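Local coordinates for protein sortase B (Streptococcus pyogenes, PDB 3PSQ) that takes part in pilus assembly as a class B sortase, an enzyme type that probably works through an acyl-thioester intermediate, at residues 35-40 against 81-86; 107-112 against 199-204; 122-125 against 129-132; 134-139 against 182-187; 157-162 against 176-181. All coordinates share one frame; numbering follows the deposited sequence. Where two conformers were deposited one is given.

Interaction 1: 35-40 against 81-86. With ZN (zinc ion), chain P.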
# COMPACT_ATOMS: atom_id res chain seq x y z
N ASP A 35 -7.31 6.38 14.79
CA ASP A 35 -6.30 5.79 13.88
C ASP A 35 -6.79 5.61 12.43
O ASP A 35 -5.98 5.54 11.50
CB ASP A 35 -5.85 4.41 14.39
CG ASP A 35 -4.91 4.48 15.59
OD1 ASP A 35 -4.66 5.58 16.11
OD2 ASP A 35 -4.42 3.41 16.00
N VAL A 36 -8.11 5.47 12.24
CA VAL A 36 -8.69 5.35 10.89
C VAL A 36 -8.41 6.65 10.10
O VAL A 36 -8.68 7.73 10.59
CB VAL A 36 -10.21 5.01 10.94
CG1 VAL A 36 -10.82 4.99 9.53
CG2 VAL A 36 -10.46 3.62 11.66
N MET A 37 -7.85 6.54 8.89
CA MET A 37 -7.44 7.78 8.20
C MET A 37 -7.58 7.78 6.67
O MET A 37 -7.29 8.77 6.03
CB MET A 37 -6.00 8.22 8.59
CG MET A 37 -5.00 7.11 8.68
SD MET A 37 -4.65 6.23 7.15
CE MET A 37 -4.08 7.58 6.06
N ALA A 38 -8.00 6.67 6.09
CA ALA A 38 -8.23 6.64 4.65
C ALA A 38 -9.09 5.45 4.21
O ALA A 38 -9.32 4.52 4.98
CB ALA A 38 -6.91 6.62 3.88
N TRP A 39 -9.55 5.48 2.96
CA TRP A 39 -10.23 4.34 2.36
C TRP A 39 -9.47 4.01 1.11
O TRP A 39 -9.09 4.92 0.36
CB TRP A 39 -11.69 4.67 2.03
CG TRP A 39 -12.52 3.44 1.73
CD1 TRP A 39 -12.59 2.76 0.55
CD2 TRP A 39 -13.39 2.74 2.64
NE1 TRP A 39 -13.44 1.67 0.67
CE2 TRP A 39 -13.95 1.65 1.94
CE3 TRP A 39 -13.76 2.94 3.98
CZ2 TRP A 39 -14.84 0.77 2.54
CZ3 TRP A 39 -14.62 2.05 4.57
CH2 TRP A 39 -15.16 0.98 3.85
N LEU A 40 -9.26 2.72 0.88
CA LEU A 40 -8.52 2.25 -0.28
C LEU A 40 -9.39 1.35 -1.17
O LEU A 40 -10.05 0.43 -0.69
CB LEU A 40 -7.29 1.47 0.18
CG LEU A 40 -6.50 0.68 -0.84
CD1 LEU A 40 -5.66 1.58 -1.74
CD2 LEU A 40 -5.59 -0.37 -0.14
N ASN A 81 4.54 7.90 7.90
CA ASN A 81 4.03 8.65 6.78
C ASN A 81 3.07 9.72 7.21
O ASN A 81 2.43 9.60 8.25
CB ASN A 81 3.31 7.71 5.80
CG ASN A 81 4.23 7.08 4.80
OD1 ASN A 81 4.23 5.85 4.62
ND2 ASN A 81 5.01 7.91 4.10
N LYS A 82 2.95 10.77 6.40
CA LYS A 82 1.86 11.77 6.58
C LYS A 82 0.54 11.18 6.10
O LYS A 82 0.51 10.57 5.03
CB LYS A 82 2.13 13.02 5.73
CG LYS A 82 3.19 13.95 6.30
CD LYS A 82 3.57 14.99 5.27
CE LYS A 82 4.67 15.90 5.80
NZ LYS A 82 4.13 16.60 6.99
N VAL A 83 -0.53 11.36 6.88
CA VAL A 83 -1.85 10.82 6.54
C VAL A 83 -2.44 11.44 5.27
O VAL A 83 -3.36 10.89 4.65
CB VAL A 83 -2.86 10.95 7.70
CG1 VAL A 83 -2.44 10.06 8.88
CG2 VAL A 83 -3.03 12.42 8.14
N THR A 84 -1.90 12.59 4.88
CA THR A 84 -2.40 13.33 3.72
C THR A 84 -1.82 12.78 2.42
O THR A 84 -2.14 13.27 1.33
CB THR A 84 -1.96 14.78 3.80
OG1 THR A 84 -0.54 14.82 3.98
CG2 THR A 84 -2.62 15.51 4.97
N PHE A 85 -0.95 11.78 2.53
CA PHE A 85 -0.29 11.21 1.34
C PHE A 85 0.58 12.23 0.60
O PHE A 85 0.70 12.15 -0.62
CB PHE A 85 -1.30 10.50 0.40
CG PHE A 85 -1.88 9.22 1.00
CD1 PHE A 85 -1.28 7.99 0.77
CD2 PHE A 85 -2.95 9.28 1.89
CE1 PHE A 85 -1.75 6.85 1.36
CE2 PHE A 85 -3.43 8.12 2.49
CZ PHE A 85 -2.83 6.91 2.22
N GLU A 86 1.17 13.17 1.35
CA GLU A 86 2.06 14.25 0.85
C GLU A 86 3.51 13.79 0.66
O GLU A 86 4.28 14.41 -0.09
CB GLU A 86 2.13 15.42 1.85
CG GLU A 86 0.91 16.36 1.98
CD GLU A 86 1.06 17.33 3.15
OE1 GLU A 86 2.10 18.05 3.23
OE2 GLU A 86 0.15 17.38 4.00
ZN ZN P . -3.26 3.36 17.65
O HOH W 1 -4.71 3.75 19.04
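Met-37 bends over the turn 82-85 and meets two of its residues with different atoms. Its CG lies 3.9 Å from CG1 of Val-83, the two side chains passing at a slant, while the terminal CE comes within 3.7 Å of CE2 on the Phe-85 ring. CE of Met-37 also lies 3.7 Å from O of Val-83. With chi1 at 42° placing CG between the backbone N and the carbonyl carbon, and two further bends along the chain, the thioether folds back instead of stretching out. A flexible, unbranched methionine suits this curved path. Ala-38 adds its CB at the edge of the Phe-85 ring, 4.0 Å from CE2; the small methyl fits close against the ring edge.

Behind this shell, a type I turn closed by Phe-85 N to Lys-82 O (3.1 Å) presents Val-83 and Phe-85 together. On the other side, Met-37 and Ala-38 both face Ile-51 in a classic beta bulge, which lets two successive residues serve the contact. Just before them, Asp-35 OD2 binds a zinc ion at 2.0 Å, with Glu-55 and Glu-59 completing the protein ligands.

Strand 36-41 runs between strands 48-53 and 120-125, helix 22-32 packs on Val-36 and Trp-39, and the Phe-85 ring also touches Ile-123 of strand 120-125 and Ile-92 of strand 89-93.

Interaction 2: 107-112 against 199-204. With EDO (1,2-ethanediol), chain C.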
# COMPACT_ATOMS: atom_id res chain seq x y z
N PRO A 107 -1.02 -10.67 -5.73
CA PRO A 107 -0.18 -11.40 -6.68
C PRO A 107 -0.79 -11.53 -8.10
O PRO A 107 -0.11 -12.00 -9.01
CB PRO A 107 -0.03 -12.79 -6.04
CG PRO A 107 -0.31 -12.59 -4.63
CD PRO A 107 -1.29 -11.45 -4.52
N ASN A 108 -2.05 -11.15 -8.28
CA ASN A 108 -2.60 -11.11 -9.65
C ASN A 108 -1.83 -10.12 -10.51
O ASN A 108 -1.78 -10.25 -11.72
CB ASN A 108 -4.09 -10.75 -9.65
CG ASN A 108 -4.95 -11.84 -9.01
OD1 ASN A 108 -4.52 -12.99 -8.93
ND2 ASN A 108 -6.14 -11.49 -8.55
N PHE A 109 -1.21 -9.12 -9.87
CA PHE A 109 -0.43 -8.13 -10.59
C PHE A 109 0.86 -8.66 -11.19
O PHE A 109 1.54 -7.96 -11.93
CB PHE A 109 -0.18 -6.91 -9.72
CG PHE A 109 -1.39 -6.06 -9.52
CD1 PHE A 109 -1.80 -5.18 -10.52
CD2 PHE A 109 -2.13 -6.14 -8.36
CE1 PHE A 109 -2.95 -4.38 -10.34
CE2 PHE A 109 -3.24 -5.35 -8.19
CZ PHE A 109 -3.65 -4.46 -9.18
N ARG A 110 1.20 -9.91 -10.85
CA ARG A 110 2.33 -10.61 -11.45
C ARG A 110 1.97 -11.05 -12.87
O ARG A 110 2.87 -11.29 -13.69
CB ARG A 110 2.72 -11.84 -10.63
CG ARG A 110 3.17 -11.54 -9.17
CD ARG A 110 3.35 -12.82 -8.31
NE ARG A 110 4.56 -13.49 -8.75
CZ ARG A 110 5.75 -13.32 -8.18
NH1 ARG A 110 5.90 -12.55 -7.11
NH2 ARG A 110 6.81 -13.94 -8.69
N LYS A 111 0.68 -11.19 -13.15
CA LYS A 111 0.22 -11.69 -14.44
C LYS A 111 0.15 -10.56 -15.47
O LYS A 111 -0.50 -9.52 -15.23
CB LYS A 111 -1.16 -12.36 -14.32
CG LYS A 111 -1.23 -13.59 -13.41
CD LYS A 111 -2.73 -13.82 -13.03
CE LYS A 111 -3.01 -15.13 -12.24
NZ LYS A 111 -4.38 -15.71 -12.64
N LYS A 112 0.81 -10.77 -16.61
CA LYS A 112 0.84 -9.74 -17.68
C LYS A 112 -0.53 -9.18 -18.03
O LYS A 112 -0.75 -7.98 -17.95
CB LYS A 112 1.53 -10.28 -18.96
CG LYS A 112 1.80 -9.18 -20.01
CD LYS A 112 2.51 -9.75 -21.25
CE LYS A 112 2.79 -8.64 -22.29
NZ LYS A 112 3.15 -9.17 -23.67
N ILE A 199 5.56 -9.11 -1.61
CA ILE A 199 5.10 -8.52 -2.83
C ILE A 199 4.83 -7.01 -2.63
O ILE A 199 4.29 -6.61 -1.60
CB ILE A 199 3.83 -9.24 -3.40
CG1 ILE A 199 3.45 -8.62 -4.74
CG2 ILE A 199 2.69 -9.20 -2.39
CD1 ILE A 199 2.41 -9.40 -5.54
N ILE A 200 5.20 -6.20 -3.63
CA ILE A 200 4.84 -4.79 -3.60
C ILE A 200 4.19 -4.41 -4.94
O ILE A 200 4.75 -4.72 -5.99
CB ILE A 200 6.08 -3.88 -3.39
CG1 ILE A 200 6.83 -4.27 -2.10
CG2 ILE A 200 5.68 -2.41 -3.38
CD1 ILE A 200 8.10 -3.48 -1.82
N VAL A 201 3.02 -3.78 -4.87
CA VAL A 201 2.41 -3.09 -5.99
C VAL A 201 2.55 -1.59 -5.75
O VAL A 201 2.07 -1.03 -4.74
CB VAL A 201 0.92 -3.43 -6.14
CG1 VAL A 201 0.27 -2.55 -7.22
CG2 VAL A 201 0.73 -4.92 -6.50
N ILE A 202 3.26 -0.93 -6.66
CA ILE A 202 3.54 0.50 -6.51
C ILE A 202 2.93 1.34 -7.64
O ILE A 202 2.92 0.94 -8.80
CB ILE A 202 5.06 0.76 -6.36
CG1 ILE A 202 5.34 2.25 -6.30
CG2 ILE A 202 5.79 0.19 -7.53
CD1 ILE A 202 6.66 2.54 -5.65
N GLY A 203 2.38 2.50 -7.28
CA GLY A 203 1.91 3.44 -8.28
C GLY A 203 2.36 4.88 -8.04
O GLY A 203 2.89 5.23 -6.98
N GLN A 204 2.11 5.74 -9.03
CA GLN A 204 2.37 7.18 -8.88
C GLN A 204 1.10 7.98 -8.72
O GLN A 204 0.17 7.80 -9.49
CB GLN A 204 3.14 7.69 -10.08
CG GLN A 204 3.71 9.08 -9.94
CD GLN A 204 4.58 9.41 -11.15
OE1 GLN A 204 5.79 9.24 -11.14
NE2 GLN A 204 3.93 9.81 -12.24
C1 EDO C . 1.51 -13.89 -18.13
O1 EDO C . 2.25 -13.35 -17.03
C2 EDO C . 0.00 -13.95 -17.83
O2 EDO C . -0.68 -12.91 -18.56
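Phe-109 turns one face of its ring to Val-201, and the two side chains meet at about a right angle. Of the valine's branches, CG1 stands over that face, while CG2 makes the closest approach, 3.6 Å to ring atom CD2, and also lies 3.9 Å from CB at the root of the phenylalanine. Val-201 directs its two methyls differently: CG1 is anti to the backbone N (chi1 173°), and CG2 is beside that N. A beta-branched residue thus offers a broad apolar surface to a flat ring without needing length.

Two residues earlier on the same strand, Ile-199 reaches instead of spreading. Its extended CG1 branch carries CD1 to the CA corner of the Pro-107 ring at 3.5 Å, with CB of Pro-107 4.2 Å away. The aliphatic CG of Arg-110 lies alongside the same CD1 at 4.3 Å, while the guanidinium group of Arg-110 continues to a salt bridge with Glu-191.

The contact lays a 3-10 turn against strand 197-205 of the sortase beta-barrel, the strand that also carries Arg-198, predicted to stabilise the transition state. The turn is held by Arg-110 N to Pro-107 O, and the rigid proline, at phi -65°, suits the 3-10 backbone. Ile-135 of strand 130-142 touches the Phe-109 ring and Cys-138 its CB, and Phe-114 meets the ring edge-to-face.

Beyond the turn, Lys-111 is the N-cap of helix 112-117. An ethanediol molecule, probably from the crystallisation liquor, sits at that helix start, its O1 accepting from Lys-112 N at 3.0 Å in a straight bond, and it is also bonded to Ser-113 N.

Interaction 3: 122-125 against 129-132. With ZN (zinc ion), chain N; ACY (acetic acid), chain F.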
# COMPACT_ATOMS: atom_id res chain seq x y z
N SER A 122 -7.24 3.87 -5.96
CA SER A 122 -7.56 5.19 -5.49
C SER A 122 -7.71 5.23 -3.98
O SER A 122 -8.04 4.22 -3.35
CB SER A 122 -8.85 5.65 -6.17
OG SER A 122 -9.92 4.80 -5.83
N ILE A 123 -7.48 6.40 -3.39
CA ILE A 123 -7.52 6.53 -1.97
C ILE A 123 -8.40 7.72 -1.65
O ILE A 123 -8.34 8.72 -2.35
CB ILE A 123 -6.10 6.72 -1.38
CG1 ILE A 123 -5.36 5.38 -1.34
CG2 ILE A 123 -6.14 7.37 0.01
CD1 ILE A 123 -3.86 5.54 -1.23
N GLU A 124 -9.22 7.62 -0.61
CA GLU A 124 -9.90 8.78 -0.11
C GLU A 124 -9.44 9.04 1.31
O GLU A 124 -9.50 8.14 2.17
CB GLU A 124 -11.41 8.57 -0.13
CG GLU A 124 -12.18 9.71 0.48
CD GLU A 124 -13.65 9.66 0.12
OE1 GLU A 124 -14.07 8.76 -0.63
OE2 GLU A 124 -14.42 10.52 0.58
N THR A 125 -9.03 10.28 1.58
CA THR A 125 -8.49 10.60 2.88
C THR A 125 -9.60 10.93 3.85
O THR A 125 -10.78 10.93 3.49
CB THR A 125 -7.45 11.75 2.82
OG1 THR A 125 -8.14 13.00 2.67
CG2 THR A 125 -6.43 11.52 1.69
N GLN A 129 -10.46 14.13 0.64
CA GLN A 129 -9.66 14.32 -0.54
C GLN A 129 -9.55 13.02 -1.32
O GLN A 129 -9.44 11.94 -0.74
CB GLN A 129 -8.28 14.80 -0.10
CG GLN A 129 -7.34 15.15 -1.24
CD GLN A 129 -7.58 16.56 -1.85
OE1 GLN A 129 -7.50 17.59 -1.14
NE2 GLN A 129 -7.86 16.60 -3.17
N LYS A 130 -9.59 13.08 -2.64
CA LYS A 130 -9.62 11.86 -3.46
C LYS A 130 -8.37 11.77 -4.31
O LYS A 130 -7.99 12.73 -4.97
CB LYS A 130 -10.89 11.80 -4.32
CG LYS A 130 -12.17 11.96 -3.48
CD LYS A 130 -13.34 11.11 -3.92
CE LYS A 130 -14.60 11.56 -3.16
NZ LYS A 130 -15.84 11.01 -3.81
N LEU A 131 -7.69 10.64 -4.26
CA LEU A 131 -6.45 10.54 -4.96
C LEU A 131 -6.55 9.38 -5.91
O LEU A 131 -7.24 8.41 -5.64
CB LEU A 131 -5.27 10.36 -4.00
CG LEU A 131 -5.30 11.26 -2.76
CD1 LEU A 131 -4.40 10.72 -1.65
CD2 LEU A 131 -4.93 12.70 -3.14
N LYS A 132 -5.90 9.50 -7.05
CA LYS A 132 -5.88 8.45 -8.02
C LYS A 132 -4.43 8.11 -8.14
O LYS A 132 -3.58 9.00 -8.19
CB LYS A 132 -6.45 8.93 -9.36
CG LYS A 132 -6.41 7.92 -10.47
CD LYS A 132 -7.12 8.47 -11.71
CE LYS A 132 -6.45 7.96 -13.00
NZ LYS A 132 -7.13 8.47 -14.23
ZN ZN N . -16.58 10.43 0.40
C ACY F . -11.76 5.75 -2.96
O ACY F . -12.74 5.22 -2.40
OXT ACY F . -10.59 5.31 -2.83
CH3 ACY F . -11.98 6.97 -3.82
O HOH W 2 -17.04 9.07 2.14
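The carboxylate of Glu-124 has the CE methylene of Lys-130 beside it, 3.8 Å from OE1 and 3.9 Å from OE2. The two side chains lie side by side and point the same way, yet Lys-130 NZ remains 4.3 Å from OE1 of Glu-124, beyond a salt bridge. The oxygens have divided roles: OE2 binds a zinc ion at 2.2 Å, and OE1 forms a salt bridge with Lys-22. An extended chain, CG anti to the backbone N (chi1 176°), carries the acid far enough out to meet the metal. A second flat group, an acetic acid molecule probably from the crystallisation liquor, accepts from Ser-122 OG at 3.1 Å and also bonds Lys-22.

On the side of the sheet away from these groups, Leu-131 CD1 packs against Ile-123 CG2 and Thr-125 CG2. Ile-123 and Leu-131 suit this apolar face, where both touch Phe-85, whereas Ser-122, Glu-124, Lys-130 and Lys-132 line the polar one.

Backbone bonds fix the register. Ile-123 and Leu-131 form a hydrogen-bonded antiparallel pair, Leu-131 N reaching Ile-123 O at 2.8 Å. Thr-125 N donates to Gln-129 O at 2.9 Å, and Gln-129 N returns a weak bond to Thr-125 OG1, which is also hydrogen-bonded to Thr-127.

The arrangement is a beta hairpin, strand 120-125 turning back into strand 130-142 within the sortase barrel, with a zinc-binding glutamate on its polar face.

Interaction 4: 134-139 against 182-187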
# COMPACT_ATOMS: atom_id res chain seq x y z
N ASN A 134 -1.59 5.90 -10.27
CA ASN A 134 -1.32 5.15 -11.50
C ASN A 134 -0.28 4.03 -11.25
O ASN A 134 0.88 4.32 -10.96
CB ASN A 134 -0.77 6.11 -12.59
CG ASN A 134 -1.71 7.27 -12.91
OD1 ASN A 134 -2.85 7.06 -13.32
ND2 ASN A 134 -1.23 8.50 -12.72
N ILE A 135 -0.67 2.77 -11.39
CA ILE A 135 0.21 1.65 -11.08
C ILE A 135 1.30 1.49 -12.14
O ILE A 135 1.01 1.50 -13.34
CB ILE A 135 -0.60 0.30 -10.97
CG1 ILE A 135 -1.72 0.43 -9.93
CG2 ILE A 135 0.34 -0.90 -10.73
CD1 ILE A 135 -2.71 -0.72 -9.91
N PHE A 136 2.56 1.32 -11.73
CA PHE A 136 3.60 1.10 -12.74
C PHE A 136 4.48 -0.11 -12.49
O PHE A 136 5.24 -0.47 -13.37
CB PHE A 136 4.47 2.35 -12.96
CG PHE A 136 5.29 2.75 -11.77
CD1 PHE A 136 6.55 2.22 -11.57
CD2 PHE A 136 4.80 3.66 -10.85
CE1 PHE A 136 7.31 2.58 -10.45
CE2 PHE A 136 5.55 4.05 -9.73
CZ PHE A 136 6.80 3.52 -9.54
N ALA A 137 4.39 -0.76 -11.33
CA ALA A 137 5.23 -1.94 -11.08
C ALA A 137 4.61 -2.93 -10.11
O ALA A 137 3.92 -2.55 -9.16
CB ALA A 137 6.61 -1.52 -10.56
N CYS A 138 4.87 -4.21 -10.37
CA CYS A 138 4.65 -5.28 -9.40
C CYS A 138 6.01 -5.86 -9.06
O CYS A 138 6.72 -6.35 -9.94
CB CYS A 138 3.80 -6.37 -10.04
SG CYS A 138 3.32 -7.66 -8.89
N ILE A 139 6.36 -5.85 -7.78
CA ILE A 139 7.73 -6.18 -7.33
C ILE A 139 7.78 -7.47 -6.50
O ILE A 139 6.90 -7.73 -5.66
CB ILE A 139 8.26 -5.01 -6.47
CG1 ILE A 139 8.36 -3.72 -7.31
CG2 ILE A 139 9.56 -5.35 -5.73
CD1 ILE A 139 8.20 -2.44 -6.52
N SER A 182 6.80 14.20 -8.22
CA SER A 182 5.95 12.99 -8.19
C SER A 182 5.91 12.27 -6.85
O SER A 182 6.94 12.09 -6.21
CB SER A 182 6.39 11.98 -9.27
OG SER A 182 6.12 12.46 -10.58
N ARG A 183 4.73 11.84 -6.44
CA ARG A 183 4.58 11.06 -5.20
C ARG A 183 4.15 9.61 -5.48
O ARG A 183 3.41 9.32 -6.43
CB ARG A 183 3.58 11.71 -4.25
CG ARG A 183 3.94 13.10 -3.75
CD ARG A 183 2.75 13.63 -2.93
NE ARG A 183 1.78 14.28 -3.80
CZ ARG A 183 0.46 14.37 -3.59
NH1 ARG A 183 -0.11 13.85 -2.51
NH2 ARG A 183 -0.29 14.99 -4.49
N PHE A 184 4.55 8.72 -4.60
CA PHE A 184 4.35 7.28 -4.83
C PHE A 184 3.55 6.64 -3.70
O PHE A 184 3.50 7.16 -2.60
CB PHE A 184 5.70 6.62 -5.01
CG PHE A 184 6.49 7.20 -6.15
CD1 PHE A 184 6.35 6.70 -7.43
CD2 PHE A 184 7.37 8.28 -5.94
CE1 PHE A 184 7.06 7.25 -8.50
CE2 PHE A 184 8.10 8.82 -7.01
CZ PHE A 184 7.93 8.29 -8.28
N VAL A 185 2.86 5.56 -4.02
CA VAL A 185 2.10 4.80 -3.02
C VAL A 185 2.29 3.33 -3.33
O VAL A 185 2.14 2.88 -4.48
CB VAL A 185 0.58 5.12 -2.97
CG1 VAL A 185 -0.05 4.33 -1.84
CG2 VAL A 185 0.34 6.55 -2.68
N ALA A 186 2.67 2.60 -2.28
CA ALA A 186 2.98 1.20 -2.38
C ALA A 186 2.01 0.43 -1.47
O ALA A 186 1.65 0.90 -0.39
CB ALA A 186 4.42 0.96 -1.96
N LEU A 187 1.54 -0.70 -1.97
CA LEU A 187 0.74 -1.64 -1.20
C LEU A 187 1.54 -2.94 -1.16
O LEU A 187 2.01 -3.43 -2.18
CB LEU A 187 -0.61 -1.91 -1.87
CG LEU A 187 -1.36 -0.81 -2.59
CD1 LEU A 187 -2.48 -1.46 -3.47
CD2 LEU A 187 -1.92 0.18 -1.58
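Aromatic contact carries the whole meeting: Phe-136 and Phe-184 touch rim to rim, neither ring lying over the face of the other. CE2 of Phe-136 is 3.6 Å from CD1 of Phe-184, and CZ of Phe-136 is 3.8 Å from the same atom. The centroids are 5.9 Å apart and the planes are turned by 74°, so the rings stand nearly upright to each other while sharing only their edges. Phenylalanine suits the place because it spans a wide gap between strands that are not partners and leaves no polar atom to satisfy.

Backbone shape explains how Phe-136 gets there. It and Ala-137 both face Ile-202 in a classic beta bulge. This irregularity turns the residue off the regular alternation, and a chi1 of 65°, with CG lodged between the backbone N and the carbonyl carbon, sends the ring towards Phe-184.

Polar bonds lie further out. Asn-134 ND2 bonds to Glu-206, Ile-135 O receives Arg-174 NH2, and Arg-183 NH1 donates to Phe-85 O.

Strand 197-205 runs between strands 130-142 and 184-190 and pairs antiparallel with both, so the two phenylalanines meet across it. Helix 159-167 packs against the same place: Leu-163 touches Phe-136, while Lys-159 and the ring of Phe-162 meet Phe-184.

Interaction 5: 157-162 against 176-181. With EDO (1,2-ethanediol), chain D.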
# COMPACT_ATOMS: atom_id res chain seq x y z
N SER A 157 16.62 9.19 -1.04
CA SER A 157 17.28 8.55 -2.18
C SER A 157 16.92 9.32 -3.45
O SER A 157 15.86 9.97 -3.51
CB SER A 157 16.85 7.07 -2.32
OG SER A 157 15.52 6.95 -2.84
N SER A 158 17.77 9.23 -4.47
CA SER A 158 17.48 9.95 -5.71
C SER A 158 16.39 9.21 -6.45
O SER A 158 16.21 8.01 -6.23
CB SER A 158 18.72 10.06 -6.58
OG SER A 158 19.26 8.79 -6.83
N LYS A 159 15.65 9.91 -7.31
CA LYS A 159 14.61 9.29 -8.13
C LYS A 159 15.17 8.15 -8.97
O LYS A 159 14.53 7.11 -9.14
CB LYS A 159 13.87 10.32 -9.02
CG LYS A 159 12.68 9.71 -9.81
CD LYS A 159 11.68 10.76 -10.36
CE LYS A 159 10.42 10.88 -9.51
NZ LYS A 159 10.63 11.39 -8.10
N ASN A 160 16.37 8.31 -9.48
CA ASN A 160 16.94 7.28 -10.32
C ASN A 160 17.35 6.01 -9.57
O ASN A 160 17.25 4.93 -10.15
CB ASN A 160 18.07 7.83 -11.19
CG ASN A 160 17.55 8.65 -12.37
OD1 ASN A 160 16.35 8.64 -12.68
ND2 ASN A 160 18.46 9.35 -13.05
N GLU A 161 17.83 6.14 -8.33
CA GLU A 161 18.17 4.94 -7.54
C GLU A 161 16.86 4.21 -7.14
O GLU A 161 16.78 2.98 -7.15
CB GLU A 161 19.10 5.23 -6.33
CG GLU A 161 19.13 4.13 -5.18
CD GLU A 161 20.34 3.13 -5.18
OE1 GLU A 161 20.85 2.72 -6.27
OE2 GLU A 161 20.76 2.72 -4.05
N PHE A 162 15.83 4.98 -6.81
CA PHE A 162 14.52 4.46 -6.46
C PHE A 162 13.92 3.68 -7.63
O PHE A 162 13.52 2.52 -7.48
CB PHE A 162 13.63 5.63 -6.05
CG PHE A 162 12.19 5.27 -5.80
CD1 PHE A 162 11.81 4.57 -4.65
CD2 PHE A 162 11.20 5.68 -6.69
CE1 PHE A 162 10.46 4.24 -4.40
CE2 PHE A 162 9.86 5.38 -6.46
CZ PHE A 162 9.48 4.65 -5.31
N ILE A 176 6.07 5.40 -17.00
CA ILE A 176 5.15 6.54 -17.08
C ILE A 176 5.90 7.87 -16.82
O ILE A 176 6.98 7.86 -16.24
CB ILE A 176 3.87 6.37 -16.20
CG1 ILE A 176 4.22 6.30 -14.71
CG2 ILE A 176 3.05 5.14 -16.65
CD1 ILE A 176 2.98 6.31 -13.80
N LEU A 177 5.35 9.00 -17.29
CA LEU A 177 5.95 10.30 -17.02
C LEU A 177 6.08 10.54 -15.52
O LEU A 177 5.10 10.43 -14.80
CB LEU A 177 5.09 11.43 -17.61
CG LEU A 177 5.41 12.12 -18.95
CD1 LEU A 177 4.17 12.92 -19.40
CD2 LEU A 177 6.66 13.01 -18.86
N THR A 178 7.28 10.90 -15.07
CA THR A 178 7.50 11.32 -13.69
C THR A 178 8.25 12.66 -13.61
O THR A 178 9.03 12.99 -14.50
CB THR A 178 8.28 10.26 -12.89
OG1 THR A 178 8.45 10.71 -11.54
CG2 THR A 178 9.66 9.99 -13.50
N THR A 179 8.02 13.41 -12.54
CA THR A 179 8.75 14.65 -12.26
C THR A 179 9.44 14.43 -10.92
O THR A 179 9.22 13.41 -10.26
CB THR A 179 7.79 15.88 -12.20
OG1 THR A 179 7.13 15.94 -10.93
CG2 THR A 179 6.72 15.85 -13.30
N ASN A 180 10.29 15.36 -10.48
CA ASN A 180 10.88 15.21 -9.15
C ASN A 180 9.89 15.59 -8.03
O ASN A 180 10.17 15.40 -6.84
CB ASN A 180 12.24 15.91 -9.03
CG ASN A 180 13.40 15.00 -9.43
OD1 ASN A 180 13.97 14.29 -8.61
ND2 ASN A 180 13.76 15.03 -10.72
N GLU A 181 8.72 16.09 -8.43
CA GLU A 181 7.68 16.38 -7.45
C GLU A 181 6.68 15.21 -7.33
O GLU A 181 5.83 15.20 -6.45
CB GLU A 181 6.96 17.69 -7.77
CG GLU A 181 7.87 18.84 -8.25
CD GLU A 181 8.77 19.40 -7.16
OE1 GLU A 181 8.24 19.94 -6.17
OE2 GLU A 181 10.01 19.32 -7.32
C1 EDO D . 7.84 6.06 -13.12
O1 EDO D . 8.52 6.89 -14.06
C2 EDO D . 7.92 4.64 -13.63
O2 EDO D . 6.97 4.52 -14.69
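Lys-159 stretches from the first turn of its helix toward Thr-178 in the loop opposite. At its root, CB is 4.0 Å from OD1 of Asn-180, a doubtful approach, since Asn-180 is modelled in two conformers. CG is anti to the backbone N (chi1 -175°), which sends the chain outward from the helix. CD then has the CG2 methyl of Thr-178 as one neighbour, at 3.8 Å; its nearer approach to OG1 of that threonine is less certain. Bends at chi3 and chi4 follow; CE is modelled too close to Thr-178 and Thr-179, so its exact place is doubtful. At the tip, Lys-159 NZ lies near the carbonyl O of Thr-179, at an angle too poor for a hydrogen bond. The long methylene chain of lysine can thus cover the loop while keeping its charge near the surface.

In the loop, Thr-178 OG1 is hydrogen-bonded to Ser-182 and Gln-204, and O1 of an ethanediol, probably from the crystallisation liquor, donates to Ile-176 O at 2.8 Å.

Two local motifs frame the contact: Ser-158 is the N-cap of helix 159-167, its OG weakly accepting from Glu-161 N, and Thr-179 OG1 accepts from Glu-181 N at 3.0 Å in an ST turn.

All but interaction 5 reach the same curled mixed sheet of the sortase fold. Interactions 1 and 3 are neighbours, centres about 9 Å apart, joined where strands 36-41 and 120-125 pair. Interactions 2 and 4 have centres about 8 Å apart; interaction 2 uses strand 197-205, which lies between the two strands of interaction 4. Interaction 5 is at the surface, its centre about 12 Å from that of interaction 4 and joined to it through Phe-184. The centres of interactions 1 and 2 are about 21 Å apart, on opposite sides of the chain's centre. Along the chain, interaction 1 closes first; interaction 2 then encloses 3, 4 and 5, with 5 nested inside 4. Distant sequence parts thus gather around the barrel carrying the predicted catalytic residues Cys-190 and Arg-198.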